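Local coordinates for response regulator protein (Burkholderia pseudomallei, PDB 3RQI), which probably acts as a two-component transcriptional regulator, pairing a phosphorylatable receiver domain with a Fis-type helix-turn-helix domain likely to bind DNA, at residues R25-R30 with S114-L119. Numbering follows the deposited sequence.
Sequences RGLERR and SILAAL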
loop_
_atom_site.group_PDB
_atom_site.type_symbol
_atom_site.label_atom_id
_atom_site.label_comp_id
_atom_site.label_asym_id
_atom_site.label_seq_id
_atom_site.Cartn_x
_atom_site.Cartn_y
_atom_site.Cartn_z
ATOM N N ARG A 25 -2.255 -24.377 -12.644
ATOM C CA ARG A 25 -2.837 -24.869 -13.882
ATOM C C ARG A 25 -3.106 -23.762 -14.879
ATOM O O ARG A 25 -2.854 -23.956 -16.057
ATOM C CB ARG A 25 -4.079 -25.683 -13.600
ATOM C CG ARG A 25 -3.740 -27.003 -12.934
ATOM C CD ARG A 25 -4.991 -27.900 -12.820
ATOM N NE ARG A 25 -6.005 -27.323 -11.927
ATOM C CZ ARG A 25 -5.968 -27.398 -10.594
ATOM N NH1 ARG A 25 -6.927 -26.839 -9.885
ATOM N NH2 ARG A 25 -4.986 -28.046 -9.965
ATOM N N GLY A 26 -3.612 -22.607 -14.426
ATOM C CA GLY A 26 -3.863 -21.468 -15.339
ATOM C C GLY A 26 -2.574 -20.922 -15.967
ATOM O O GLY A 26 -2.527 -20.609 -17.164
ATOM N N LEU A 27 -1.515 -20.856 -15.175
ATOM C CA LEU A 27 -0.210 -20.441 -15.707
ATOM C C LEU A 27 0.354 -21.462 -16.707
ATOM O O LEU A 27 0.907 -21.080 -17.757
ATOM C CB LEU A 27 0.769 -20.237 -14.555
ATOM C CG LEU A 27 0.490 -18.986 -13.712
ATOM C CD1 LEU A 27 1.247 -19.076 -12.370
ATOM C CD2 LEU A 27 0.805 -17.674 -14.425
ATOM N N GLU A 28 0.223 -22.749 -16.396
ATOM C CA GLU A 28 0.708 -23.810 -17.290
ATOM C C GLU A 28 -0.002 -23.731 -18.643
ATOM O O GLU A 28 0.637 -23.883 -19.674
ATOM C CB GLU A 28 0.548 -25.200 -16.680
ATOM C CG GLU A 28 1.466 -25.452 -15.535
ATOM C CD GLU A 28 0.980 -26.545 -14.588
ATOM O OE1 GLU A 28 -0.143 -27.085 -14.750
ATOM O OE2 GLU A 28 1.729 -26.854 -13.642
ATOM N N ARG A 29 -1.303 -23.443 -18.646
ATOM C CA ARG A 29 -2.038 -23.316 -19.921
ATOM C C ARG A 29 -1.509 -22.153 -20.756
ATOM O O ARG A 29 -1.716 -22.115 -21.969
ATOM C CB ARG A 29 -3.550 -23.138 -19.705
ATOM C CG ARG A 29 -4.268 -24.376 -19.155
ATOM C CD ARG A 29 -5.804 -24.243 -19.243
ATOM N NE ARG A 29 -6.368 -23.292 -18.277
ATOM C CZ ARG A 29 -6.654 -23.566 -17.001
ATOM N NH1 ARG A 29 -6.433 -24.776 -16.492
ATOM N NH2 ARG A 29 -7.166 -22.621 -16.227
ATOM N N ARG A 30 -0.822 -21.216 -20.098
ATOM C CA ARG A 30 -0.202 -20.081 -20.782
ATOM C C ARG A 30 1.278 -20.321 -21.056
ATOM O O ARG A 30 2.016 -19.416 -21.465
ATOM C CB ARG A 30 -0.417 -18.805 -19.970
ATOM C CG ARG A 30 -1.829 -18.292 -20.087
ATOM C CD ARG A 30 -2.259 -17.442 -18.911
ATOM N NE ARG A 30 -3.650 -17.000 -19.064
ATOM C CZ ARG A 30 -4.731 -17.690 -18.692
ATOM N NH1 ARG A 30 -4.640 -18.885 -18.104
ATOM N NH2 ARG A 30 -5.932 -17.170 -18.909
ATOM N N SER A 114 -4.320 -10.750 -14.831
ATOM C CA SER A 114 -3.960 -9.588 -14.012
ATOM C C SER A 114 -2.702 -9.838 -13.174
ATOM O O SER A 114 -1.926 -8.916 -12.907
ATOM C CB SER A 114 -5.124 -9.123 -13.165
ATOM O OG SER A 114 -5.381 -9.973 -12.095
ATOM N N ILE A 115 -2.509 -11.100 -12.800
ATOM C CA ILE A 115 -1.294 -11.497 -12.067
ATOM C C ILE A 115 -0.099 -11.300 -12.998
ATOM O O ILE A 115 0.867 -10.647 -12.614
ATOM C CB ILE A 115 -1.391 -12.964 -11.551
ATOM C CG1 ILE A 115 -2.344 -13.004 -10.365
ATOM C CG2 ILE A 115 0.012 -13.512 -11.102
ATOM C CD1 ILE A 115 -2.755 -14.394 -9.983
ATOM N N LEU A 116 -0.181 -11.827 -14.236
ATOM C CA LEU A 116 0.878 -11.599 -15.228
ATOM C C LEU A 116 1.109 -10.106 -15.511
ATOM O O LEU A 116 2.268 -9.664 -15.587
ATOM C CB LEU A 116 0.614 -12.400 -16.521
ATOM C CG LEU A 116 0.745 -13.928 -16.346
ATOM C CD1 LEU A 116 0.198 -14.716 -17.569
ATOM C CD2 LEU A 116 2.184 -14.382 -16.021
ATOM N N ALA A 117 0.019 -9.336 -15.669
ATOM C CA ALA A 117 0.125 -7.881 -15.901
ATOM C C ALA A 117 0.917 -7.191 -14.785
ATOM O O ALA A 117 1.813 -6.351 -15.041
ATOM C CB ALA A 117 -1.303 -7.243 -16.044
ATOM N N ALA A 118 0.607 -7.584 -13.554
ATOM C CA ALA A 118 1.193 -6.980 -12.335
ATOM C C ALA A 118 2.683 -7.301 -12.204
ATOM O O ALA A 118 3.449 -6.579 -11.547
ATOM C CB ALA A 118 0.450 -7.436 -11.136
ATOM N N LEU A 119 3.103 -8.372 -12.863
ATOM C CA LEU A 119 4.522 -8.745 -12.881
ATOM C C LEU A 119 5.409 -8.036 -13.883
ATOM O O LEU A 119 6.633 -8.213 -13.860
ATOM C CB LEU A 119 4.643 -10.256 -13.094
ATOM C CG LEU A 119 4.340 -11.059 -11.843
ATOM C CD1 LEU A 119 3.902 -12.506 -12.208
ATOM C CD2 LEU A 119 5.563 -11.088 -10.877
#
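In the CheY-like receiver domain, the first helix (17-29) and the last helix of the alternating beta-alpha fold (112-118) lie on the same face of the central parallel sheet, and L27 near the end of the former and R30, just after it, meet L116 of the latter. The two leucines touch through single methyls, CD2 of L27 lying 3.9 Å from CD2 of L116, and the two side chains pass alongside each other, pointing opposite ways. L116 reaches out with CG anti to its own carbonyl carbon (chi1 -68°), and its fork is shared between two partners: while CD2 meets L27, CD1 packs 3.9 Å from CD of R30. The nearest CA atoms, those of L27 and L116, are 8.9 Å apart, so the segments meet through side-chain ends. The contact buries 123 Å², both sides summed. F10, on strand 9-13 of the sheet with its 2-1-3-4-5 strand order, touches both leucines, as does Y32 from the loop after helix 17-29; V112 adds a contact to L27 and to R30. R30 runs extended from CG to NE, and its guanidinium is turned so that NH1 donates to O of G26, in the last turn of the helix before it, at 2.9 Å. That carbonyl oxygen sits nearly in the guanidinium plane, whereas the N-H approaches from above the carbonyl plane, 43° out of it.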